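Teicoplanin pseudoaglycone deacetylase ORF2 (Actinoplanes teichomyceticus, PDB 3DFM) probably removes an acetyl group from an amino sugar of teicoplanin pseudoaglycone, as a zinc-dependent deacetylase of the PIG-L family. Local coordinates at residues 38-43 with 86-91; 149-154 with 181-186; 186-191 with 245-250. One frame throughout, in Å; residues are numbered along the deposited sequence.

Overall arrangement
All three contacts lie along or beside one mixed sheet, and they follow one another along the chain in numerical order. Contact 1 pairs strand 37-42 with strand 89-92, which is outermost within the chain; contact 2 pairs strands 151-155 and 182-185. Strand 9-14 runs between the two pairs, whose centres are about 13 Å apart. From the end of strand 182-185 the chain passes straight into contact 3, its centre about 19 Å from that of contact 2, where residues 186-191 meet helix 243-254. Contacts 2 and 3 share Glu186 and its zinc ion. Thr42, Trp185 and Pro189 bring all three near the zinc site of His16, Asp19 and His164.

Contact 1 of 3, residues 38-43 with 86-91; sequences VLVYTV and LRVAHR. With ZN (zinc ion), chain D.
The Tyr41 ring is touched at CD1 by Arg91, whose CG lies 4.0 Å from Tyr41 CD1 and whose O comes in obliquely; the Arg91 guanidinium, its plane turned 85° from the ring, is carried on to a salt bridge with Glu146. Both residues belong to a parallel strand pair at the border of the alpha/beta sheet, where 38-42 runs beside 89-91 at 27°. Leu39, Tyr41, Ala89 and the extended Arg91 chain share one face, which helix 126-147 covers. Leu39 CD1 rests 3.8 Å from Ala89 CB. On the other face, where helices 19-33 and 71-86 pack, Val88 touches two valines with its two methyls: its CG1 meets Val38 CG1 at 3.7 Å and its CG2 meets Val40 CG2. His90 also leaves from this face, CG held between its backbone N and carbonyl carbon (chi1 66°), and its NE2 binds a zinc ion at 2.2 Å. Val40 uses both its backbone polar atoms: its N reaches Ala89 O at 2.9 Å, and its O accepts Arg91 N from above the carbonyl plane. Beyond it, Thr42 N donates to Arg91 O at 3.0 Å, nearly in line with that C=O bond.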
loop_
_atom_site.group_PDB
_atom_site.type_symbol
_atom_site.label_atom_id
_atom_site.label_comp_id
_atom_site.label_asym_id
_atom_site.label_seq_id
_atom_site.Cartn_x
_atom_site.Cartn_y
_atom_site.Cartn_z
ATOM N N VAL A 38 -5.110 1.259 -16.371
ATOM C CA VAL A 38 -4.729 1.031 -14.969
ATOM C C VAL A 38 -3.855 2.158 -14.463
ATOM O O VAL A 38 -2.905 2.550 -15.127
ATOM C CB VAL A 38 -3.961 -0.309 -14.783
ATOM C CG1 VAL A 38 -3.638 -0.559 -13.293
ATOM C CG2 VAL A 38 -4.754 -1.489 -15.375
ATOM N N LEU A 39 -4.184 2.680 -13.285
ATOM C CA LEU A 39 -3.368 3.703 -12.640
ATOM C C LEU A 39 -3.088 3.328 -11.189
ATOM O O LEU A 39 -4.015 3.025 -10.452
ATOM C CB LEU A 39 -4.077 5.056 -12.698
ATOM C CG LEU A 39 -3.355 6.224 -12.022
ATOM C CD1 LEU A 39 -2.008 6.513 -12.688
ATOM C CD2 LEU A 39 -4.225 7.461 -12.033
ATOM N N VAL A 40 -1.810 3.330 -10.799
ATOM C CA VAL A 40 -1.413 3.056 -9.403
ATOM C C VAL A 40 -0.922 4.346 -8.741
ATOM O O VAL A 40 0.193 4.804 -8.983
ATOM C CB VAL A 40 -0.321 1.962 -9.290
ATOM C CG1 VAL A 40 0.012 1.681 -7.811
ATOM C CG2 VAL A 40 -0.752 0.670 -9.993
ATOM N N TYR A 41 -1.785 4.921 -7.918
ATOM C CA TYR A 41 -1.510 6.136 -7.179
ATOM C C TYR A 41 -1.045 5.738 -5.779
ATOM O O TYR A 41 -1.717 4.962 -5.101
ATOM C CB TYR A 41 -2.786 6.993 -7.106
ATOM C CG TYR A 41 -2.781 8.089 -6.052
ATOM C CD1 TYR A 41 -1.889 9.159 -6.134
ATOM C CD2 TYR A 41 -3.666 8.052 -4.976
ATOM C CE1 TYR A 41 -1.875 10.177 -5.165
ATOM C CE2 TYR A 41 -3.663 9.058 -3.998
ATOM C CZ TYR A 41 -2.760 10.113 -4.097
ATOM O OH TYR A 41 -2.737 11.111 -3.143
ATOM N N THR A 42 0.109 6.261 -5.373
ATOM C CA THR A 42 0.668 5.979 -4.045
ATOM C C THR A 42 0.504 7.216 -3.170
ATOM O O THR A 42 0.978 8.296 -3.523
ATOM C CB THR A 42 2.163 5.539 -4.155
ATOM O OG1 THR A 42 2.209 4.281 -4.845
ATOM C CG2 THR A 42 2.801 5.362 -2.751
ATOM N N VAL A 43 -0.171 7.053 -2.032
ATOM C CA VAL A 43 -0.451 8.177 -1.137
ATOM C C VAL A 43 0.812 8.764 -0.494
ATOM O O VAL A 43 1.124 9.935 -0.695
ATOM C CB VAL A 43 -1.470 7.777 -0.047
ATOM C CG1 VAL A 43 -1.715 8.926 0.897
ATOM C CG2 VAL A 43 -2.787 7.319 -0.683
ATOM N N LEU A 86 5.096 -4.042 -14.854
ATOM C CA LEU A 86 3.725 -4.577 -14.950
ATOM C C LEU A 86 2.916 -3.942 -16.086
ATOM O O LEU A 86 1.784 -4.363 -16.363
ATOM C CB LEU A 86 2.973 -4.366 -13.628
ATOM C CG LEU A 86 3.597 -5.003 -12.381
ATOM C CD1 LEU A 86 2.758 -4.700 -11.146
ATOM C CD2 LEU A 86 3.759 -6.504 -12.592
ATOM N N ARG A 87 3.506 -2.931 -16.719
ATOM C CA ARG A 87 2.914 -2.184 -17.846
ATOM C C ARG A 87 1.725 -1.336 -17.416
ATOM O O ARG A 87 0.724 -1.245 -18.116
ATOM C CB ARG A 87 2.604 -3.115 -19.033
ATOM C CG ARG A 87 3.806 -4.032 -19.349
ATOM C CD ARG A 87 3.617 -4.876 -20.582
ATOM N NE ARG A 87 3.767 -4.093 -21.807
ATOM C CZ ARG A 87 4.016 -4.620 -23.005
ATOM N NH1 ARG A 87 4.151 -5.942 -23.146
ATOM N NH2 ARG A 87 4.140 -3.828 -24.065
ATOM N N VAL A 88 1.846 -0.711 -16.250
ATOM C CA VAL A 88 0.773 0.136 -15.721
ATOM C C VAL A 88 1.334 1.497 -15.332
ATOM O O VAL A 88 2.517 1.616 -15.035
ATOM C CB VAL A 88 0.044 -0.503 -14.497
ATOM C CG1 VAL A 88 -0.507 -1.892 -14.852
ATOM C CG2 VAL A 88 0.967 -0.580 -13.315
ATOM N N ALA A 89 0.471 2.507 -15.330
ATOM C CA ALA A 89 0.869 3.871 -15.035
ATOM C C ALA A 89 0.989 4.089 -13.531
ATOM O O ALA A 89 0.396 3.352 -12.744
ATOM C CB ALA A 89 -0.157 4.838 -15.606
ATOM N N HIS A 90 1.720 5.142 -13.165
ATOM C CA HIS A 90 1.929 5.546 -11.785
ATOM C C HIS A 90 1.551 7.000 -11.565
ATOM O O HIS A 90 1.577 7.821 -12.499
ATOM C CB HIS A 90 3.399 5.393 -11.398
ATOM C CG HIS A 90 4.321 6.319 -12.123
ATOM N ND1 HIS A 90 4.807 6.048 -13.387
ATOM C CD2 HIS A 90 4.862 7.509 -11.760
ATOM C CE1 HIS A 90 5.589 7.038 -13.778
ATOM N NE2 HIS A 90 5.651 7.928 -12.806
ATOM N N ARG A 91 1.248 7.314 -10.310
ATOM C CA ARG A 91 1.045 8.688 -9.871
ATOM C C ARG A 91 1.522 8.794 -8.426
ATOM O O ARG A 91 1.032 8.071 -7.576
ATOM C CB ARG A 91 -0.428 9.068 -9.964
ATOM C CG ARG A 91 -0.684 10.554 -9.712
ATOM C CD ARG A 91 -2.123 10.939 -10.057
ATOM N NE ARG A 91 -2.447 12.300 -9.615
ATOM C CZ ARG A 91 -3.240 13.128 -10.297
ATOM N NH1 ARG A 91 -3.768 12.744 -11.456
ATOM N NH2 ARG A 91 -3.504 14.342 -9.831
HETATM ZN ZN ZN D . 6.262 10.020 -13.138
#

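Contact 2 of 3, residues 149-154 with 181-186; sequences PTLVVT and PVRLWE. With ZN (zinc ion), chain E.
A beta-alpha-beta crossover through helix 162-177 brings strand 151-154 and strand 182-185 side by side, parallel, in the interior of the sheet. Four backbone bonds join them, the first from Val152 N to Pro181 O, in the carbonyl plane, and the last from Trp185 N to Thr154 O at 2.8 Å. Val152, Thr154, Val182 and Leu184 share the face toward the crossover helix. There Thr154 CG2 and Leu184 CD2 lie side by side at 3.5 Å, tighter than usual for two carbons, while Thr154 OG1, anti to its own N (chi1 -165°), is bonded to Ile13 O of strand 9-14. On the face of Val153 and Arg183, Leu151 CD1 touches Arg183 CG at 4.0 Å; the Arg183 chain then bends at chi3, and its NH2 is hydrogen-bonded to Thr264 OG1. Trp185 folds its indole back over the end of the neighbouring strand: Thr154 O lies 3.4 Å above one face, offset toward the rim, and Val153 CG1 meets Trp185 CE3 obliquely at 3.4 Å. With an alanine here the backbone bond could remain, but Thr154 O and Val153 CG1 would probably lose their aromatic cover and a gap would open close to Asp19 and His164. Thr154 O thus accepts Trp185 N and is covered by the same residue's indole, so one residue both bonds and shields this carbonyl near the zinc-binding side chains.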
loop_
_atom_site.group_PDB
_atom_site.type_symbol
_atom_site.label_atom_id
_atom_site.label_comp_id
_atom_site.label_asym_id
_atom_site.label_seq_id
_atom_site.Cartn_x
_atom_site.Cartn_y
_atom_site.Cartn_z
ATOM N N PRO A 149 -12.487 6.368 -12.539
ATOM C CA PRO A 149 -12.349 4.918 -12.423
ATOM C C PRO A 149 -13.684 4.176 -12.415
ATOM O O PRO A 149 -14.688 4.688 -11.915
ATOM C CB PRO A 149 -11.659 4.734 -11.061
ATOM C CG PRO A 149 -12.037 5.939 -10.282
ATOM C CD PRO A 149 -12.103 7.058 -11.293
ATOM N N THR A 150 -13.667 2.960 -12.950
ATOM C CA THR A 150 -14.817 2.076 -12.872
ATOM C C THR A 150 -14.719 1.234 -11.601
ATOM O O THR A 150 -15.728 0.739 -11.090
ATOM C CB THR A 150 -14.885 1.154 -14.094
ATOM O OG1 THR A 150 -13.628 0.482 -14.255
ATOM C CG2 THR A 150 -15.176 1.968 -15.366
ATOM N N LEU A 151 -13.490 1.067 -11.107
ATOM C CA LEU A 151 -13.231 0.325 -9.880
ATOM C C LEU A 151 -11.983 0.876 -9.184
ATOM O O LEU A 151 -10.987 1.174 -9.839
ATOM C CB LEU A 151 -13.036 -1.160 -10.181
ATOM C CG LEU A 151 -12.557 -2.032 -9.009
ATOM C CD1 LEU A 151 -13.623 -2.114 -7.944
ATOM C CD2 LEU A 151 -12.130 -3.434 -9.464
ATOM N N VAL A 152 -12.055 1.025 -7.863
ATOM C CA VAL A 152 -10.892 1.397 -7.065
ATOM C C VAL A 152 -10.510 0.148 -6.269
ATOM O O VAL A 152 -11.383 -0.538 -5.736
ATOM C CB VAL A 152 -11.219 2.559 -6.077
ATOM C CG1 VAL A 152 -10.164 2.670 -4.946
ATOM C CG2 VAL A 152 -11.344 3.877 -6.810
ATOM N N VAL A 153 -9.214 -0.139 -6.179
ATOM C CA VAL A 153 -8.733 -1.169 -5.256
ATOM C C VAL A 153 -7.688 -0.533 -4.338
ATOM O O VAL A 153 -6.873 0.270 -4.782
ATOM C CB VAL A 153 -8.139 -2.403 -5.983
ATOM C CG1 VAL A 153 -7.753 -3.498 -4.963
ATOM C CG2 VAL A 153 -9.137 -2.979 -6.983
ATOM N N THR A 154 -7.747 -0.862 -3.053
ATOM C CA THR A 154 -6.771 -0.343 -2.098
ATOM C C THR A 154 -6.532 -1.404 -1.003
ATOM O O THR A 154 -6.995 -2.531 -1.146
ATOM C CB THR A 154 -7.190 1.059 -1.538
ATOM O OG1 THR A 154 -6.068 1.677 -0.898
ATOM C CG2 THR A 154 -8.333 0.945 -0.569
ATOM N N PRO A 181 -17.359 1.693 -7.048
ATOM C CA PRO A 181 -17.138 0.429 -6.387
ATOM C C PRO A 181 -15.696 0.351 -5.885
ATOM O O PRO A 181 -14.784 0.817 -6.554
ATOM C CB PRO A 181 -17.343 -0.587 -7.508
ATOM C CG PRO A 181 -18.190 0.093 -8.501
ATOM C CD PRO A 181 -17.775 1.509 -8.453
ATOM N N VAL A 182 -15.516 -0.227 -4.707
ATOM C CA VAL A 182 -14.194 -0.358 -4.108
ATOM C C VAL A 182 -13.963 -1.789 -3.597
ATOM O O VAL A 182 -14.884 -2.438 -3.100
ATOM C CB VAL A 182 -13.965 0.729 -3.009
ATOM C CG1 VAL A 182 -14.946 0.572 -1.854
ATOM C CG2 VAL A 182 -12.516 0.726 -2.503
ATOM N N ARG A 183 -12.735 -2.284 -3.771
ATOM C CA ARG A 183 -12.340 -3.584 -3.263
ATOM C C ARG A 183 -11.075 -3.382 -2.429
ATOM O O ARG A 183 -10.306 -2.451 -2.685
ATOM C CB ARG A 183 -12.056 -4.564 -4.414
ATOM C CG ARG A 183 -13.278 -4.986 -5.222
ATOM C CD ARG A 183 -12.961 -6.141 -6.184
ATOM N NE ARG A 183 -12.751 -7.401 -5.460
ATOM C CZ ARG A 183 -13.727 -8.250 -5.148
ATOM N NH1 ARG A 183 -14.980 -7.970 -5.494
ATOM N NH2 ARG A 183 -13.462 -9.366 -4.481
ATOM N N LEU A 184 -10.855 -4.252 -1.448
ATOM C CA LEU A 184 -9.606 -4.213 -0.678
ATOM C C LEU A 184 -8.781 -5.471 -0.950
ATOM O O LEU A 184 -9.324 -6.563 -0.958
ATOM C CB LEU A 184 -9.863 -4.051 0.829
ATOM C CG LEU A 184 -10.803 -2.913 1.255
ATOM C CD1 LEU A 184 -11.025 -2.936 2.756
ATOM C CD2 LEU A 184 -10.308 -1.541 0.810
ATOM N N TRP A 185 -7.479 -5.296 -1.172
ATOM C CA TRP A 185 -6.555 -6.412 -1.310
ATOM C C TRP A 185 -6.028 -6.854 0.053
ATOM O O TRP A 185 -6.016 -6.082 1.004
ATOM C CB TRP A 185 -5.390 -6.064 -2.246
ATOM C CG TRP A 185 -4.436 -4.952 -1.811
ATOM C CD1 TRP A 185 -3.631 -4.922 -0.686
ATOM C CD2 TRP A 185 -4.140 -3.760 -2.545
ATOM N NE1 TRP A 185 -2.892 -3.760 -0.669
ATOM C CE2 TRP A 185 -3.179 -3.036 -1.805
ATOM C CE3 TRP A 185 -4.603 -3.227 -3.765
ATOM C CZ2 TRP A 185 -2.673 -1.799 -2.240
ATOM C CZ3 TRP A 185 -4.100 -1.987 -4.193
ATOM C CH2 TRP A 185 -3.150 -1.289 -3.427
ATOM N N GLU A 186 -5.604 -8.108 0.131
ATOM C CA GLU A 186 -4.979 -8.628 1.328
ATOM C C GLU A 186 -3.539 -8.138 1.355
ATOM O O GLU A 186 -2.762 -8.460 0.449
ATOM C CB GLU A 186 -5.023 -10.152 1.292
ATOM C CG GLU A 186 -4.352 -10.809 2.478
ATOM C CD GLU A 186 -4.335 -12.327 2.366
ATOM O OE1 GLU A 186 -4.115 -12.862 1.252
ATOM O OE2 GLU A 186 -4.532 -12.979 3.405
HETATM ZN ZN ZN E . -4.617 -14.993 3.119
HETATM O O HOH W 1 -7.093 -15.302 2.727
#

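Contact 3 of 3, residues 186-191 with 245-250; sequences EDLPYA and DRLDEH. With ZN (zinc ion), chain E; SO4 (sulfate ion), chain G.
Glu186 OE2 binds a zinc ion at 2.0 Å, and His250 NE2 binds the same ion at 2.1 Å, with water 1 a third ligand at 2.5 Å. The two side chains approach from opposite sides, but OE2 and NE2 meet the ion nearly at right angles. The imidazole, its plane 63° from the carboxylate, is turned so that the ion lies well off the expected NE2 direction, and the detail of its coordination is doubtful. Glu186 OE1 also comes close to His250 NE2, but with no hydrogen to share the pair is not a hydrogen bond. The Glu186 chain is stretched out beyond CG, while His250 reaches across from helix 243-254 with CG anti to its backbone N (chi1 -172°). Nearly one turn earlier in the helix, Leu247 CD2 packs on Leu188 CD1 at 3.8 Å, and Pro189, which follows a cis peptide bond, sets CB at the edge of the Arg246 guanidinium. Arg246 NE is hydrogen-bonded to Asn242 OD1. Tyr190 OH donates a 2.6 Å hydrogen bond to sulfate O3, which lies at the ring edge in its plane; the ion is likely a crystallisation additive. The whole is a second zinc site, joining a strand-to-helix loop to a helix, distinct from that of His16, Asp19 and His164, though the Pro189 side chain lies about 6 Å from that of Asp19.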
loop_
_atom_site.group_PDB
_atom_site.type_symbol
_atom_site.label_atom_id
_atom_site.label_comp_id
_atom_site.label_asym_id
_atom_site.label_seq_id
_atom_site.Cartn_x
_atom_site.Cartn_y
_atom_site.Cartn_z
ATOM N N GLU A 186 -5.604 -8.108 0.131
ATOM C CA GLU A 186 -4.979 -8.628 1.328
ATOM C C GLU A 186 -3.539 -8.138 1.355
ATOM O O GLU A 186 -2.762 -8.460 0.449
ATOM C CB GLU A 186 -5.023 -10.152 1.292
ATOM C CG GLU A 186 -4.352 -10.809 2.478
ATOM C CD GLU A 186 -4.335 -12.327 2.366
ATOM O OE1 GLU A 186 -4.115 -12.862 1.252
ATOM O OE2 GLU A 186 -4.532 -12.979 3.405
ATOM N N ASP A 187 -3.191 -7.368 2.387
ATOM C CA ASP A 187 -1.846 -6.771 2.504
ATOM C C ASP A 187 -0.753 -7.834 2.584
ATOM O O ASP A 187 -0.785 -8.692 3.473
ATOM C CB ASP A 187 -1.743 -5.873 3.743
ATOM C CG ASP A 187 -2.862 -4.837 3.827
ATOM O OD1 ASP A 187 -2.562 -3.625 3.814
ATOM O OD2 ASP A 187 -4.037 -5.241 3.895
ATOM N N LEU A 188 0.216 -7.772 1.668
ATOM C CA LEU A 188 1.366 -8.685 1.705
ATOM C C LEU A 188 2.681 -7.922 1.820
ATOM O O LEU A 188 2.803 -6.820 1.272
ATOM C CB LEU A 188 1.380 -9.591 0.472
ATOM C CG LEU A 188 0.206 -10.540 0.247
ATOM C CD1 LEU A 188 0.375 -11.232 -1.104
ATOM C CD2 LEU A 188 0.069 -11.550 1.371
ATOM N N PRO A 189 3.686 -8.502 2.510
ATOM C CA PRO A 189 3.669 -9.817 3.161
ATOM C C PRO A 189 2.976 -9.860 4.532
ATOM O O PRO A 189 2.975 -10.916 5.168
ATOM C CB PRO A 189 5.162 -10.154 3.297
ATOM C CG PRO A 189 5.831 -8.858 3.446
ATOM C CD PRO A 189 4.996 -7.842 2.652
ATOM N N TYR A 190 2.381 -8.747 4.968
ATOM C CA TYR A 190 1.720 -8.660 6.273
ATOM C C TYR A 190 0.862 -9.876 6.613
ATOM O O TYR A 190 0.968 -10.411 7.727
ATOM C CB TYR A 190 0.847 -7.402 6.375
ATOM C CG TYR A 190 1.609 -6.096 6.392
ATOM C CD1 TYR A 190 1.934 -5.479 7.602
ATOM C CD2 TYR A 190 1.999 -5.472 5.203
ATOM C CE1 TYR A 190 2.636 -4.287 7.633
ATOM C CE2 TYR A 190 2.703 -4.262 5.228
ATOM C CZ TYR A 190 3.008 -3.683 6.450
ATOM O OH TYR A 190 3.685 -2.494 6.517
ATOM N N ALA A 191 0.035 -10.314 5.661
ATOM C CA ALA A 191 -0.953 -11.385 5.892
ATOM C C ALA A 191 -0.337 -12.761 6.174
ATOM O O ALA A 191 -1.034 -13.670 6.608
ATOM C CB ALA A 191 -1.898 -11.500 4.720
ATOM N N ASP A 245 8.895 -17.528 -1.607
ATOM C CA ASP A 245 8.453 -18.822 -1.102
ATOM C C ASP A 245 7.200 -18.635 -0.248
ATOM O O ASP A 245 6.210 -19.355 -0.401
ATOM C CB ASP A 245 9.559 -19.484 -0.269
ATOM C CG ASP A 245 10.753 -19.940 -1.109
ATOM O OD1 ASP A 245 10.614 -20.158 -2.332
ATOM O OD2 ASP A 245 11.843 -20.085 -0.521
ATOM N N ARG A 246 7.253 -17.649 0.642
ATOM C CA ARG A 246 6.142 -17.372 1.542
ATOM C C ARG A 246 4.926 -16.893 0.766
ATOM O O ARG A 246 3.804 -17.314 1.042
ATOM C CB ARG A 246 6.554 -16.366 2.622
ATOM C CG ARG A 246 7.439 -16.981 3.708
ATOM C CD ARG A 246 7.771 -15.988 4.832
ATOM N NE ARG A 246 8.940 -15.165 4.515
ATOM C CZ ARG A 246 8.891 -13.881 4.158
ATOM N NH1 ARG A 246 7.725 -13.246 4.078
ATOM N NH2 ARG A 246 10.014 -13.227 3.885
ATOM N N LEU A 247 5.167 -16.037 -0.224
ATOM C CA LEU A 247 4.095 -15.539 -1.092
ATOM C C LEU A 247 3.479 -16.684 -1.897
ATOM O O LEU A 247 2.255 -16.802 -1.967
ATOM C CB LEU A 247 4.600 -14.405 -2.005
ATOM C CG LEU A 247 5.018 -13.080 -1.331
ATOM C CD1 LEU A 247 5.485 -12.053 -2.347
ATOM C CD2 LEU A 247 3.906 -12.496 -0.461
ATOM N N ASP A 248 4.331 -17.537 -2.474
ATOM C CA ASP A 248 3.874 -18.717 -3.206
ATOM C C ASP A 248 3.101 -19.675 -2.302
ATOM O O ASP A 248 2.043 -20.172 -2.692
ATOM C CB ASP A 248 5.048 -19.455 -3.858
ATOM C CG ASP A 248 5.486 -18.822 -5.162
ATOM O OD1 ASP A 248 4.631 -18.245 -5.866
ATOM O OD2 ASP A 248 6.688 -18.912 -5.489
ATOM N N GLU A 249 3.619 -19.917 -1.098
ATOM C CA GLU A 249 2.935 -20.790 -0.129
ATOM C C GLU A 249 1.557 -20.247 0.256
ATOM O O GLU A 249 0.586 -21.002 0.321
ATOM C CB GLU A 249 3.791 -21.030 1.120
ATOM C CG GLU A 249 3.120 -21.885 2.210
ATOM C CD GLU A 249 2.830 -23.326 1.782
ATOM O OE1 GLU A 249 3.492 -23.836 0.849
ATOM O OE2 GLU A 249 1.945 -23.963 2.401
ATOM N N HIS A 250 1.472 -18.940 0.489
ATOM C CA HIS A 250 0.201 -18.315 0.834
ATOM C C HIS A 250 -0.856 -18.503 -0.259
ATOM O O HIS A 250 -2.001 -18.853 0.035
ATOM C CB HIS A 250 0.388 -16.833 1.139
ATOM C CG HIS A 250 -0.841 -16.184 1.688
ATOM N ND1 HIS A 250 -1.091 -16.104 3.041
ATOM C CD2 HIS A 250 -1.905 -15.622 1.071
ATOM C CE1 HIS A 250 -2.247 -15.498 3.234
ATOM N NE2 HIS A 250 -2.768 -15.205 2.055
HETATM ZN ZN ZN E . -4.617 -14.993 3.119
HETATM S S SO4 G . 5.635 -1.703 3.395
HETATM O O1 SO4 G . 5.565 -2.992 2.753
HETATM O O2 SO4 G . 5.837 -0.618 2.453
HETATM O O3 SO4 G . 4.460 -1.608 4.228
HETATM O O4 SO4 G . 6.739 -1.551 4.326
HETATM O O HOH W 1 -7.093 -15.302 2.727
#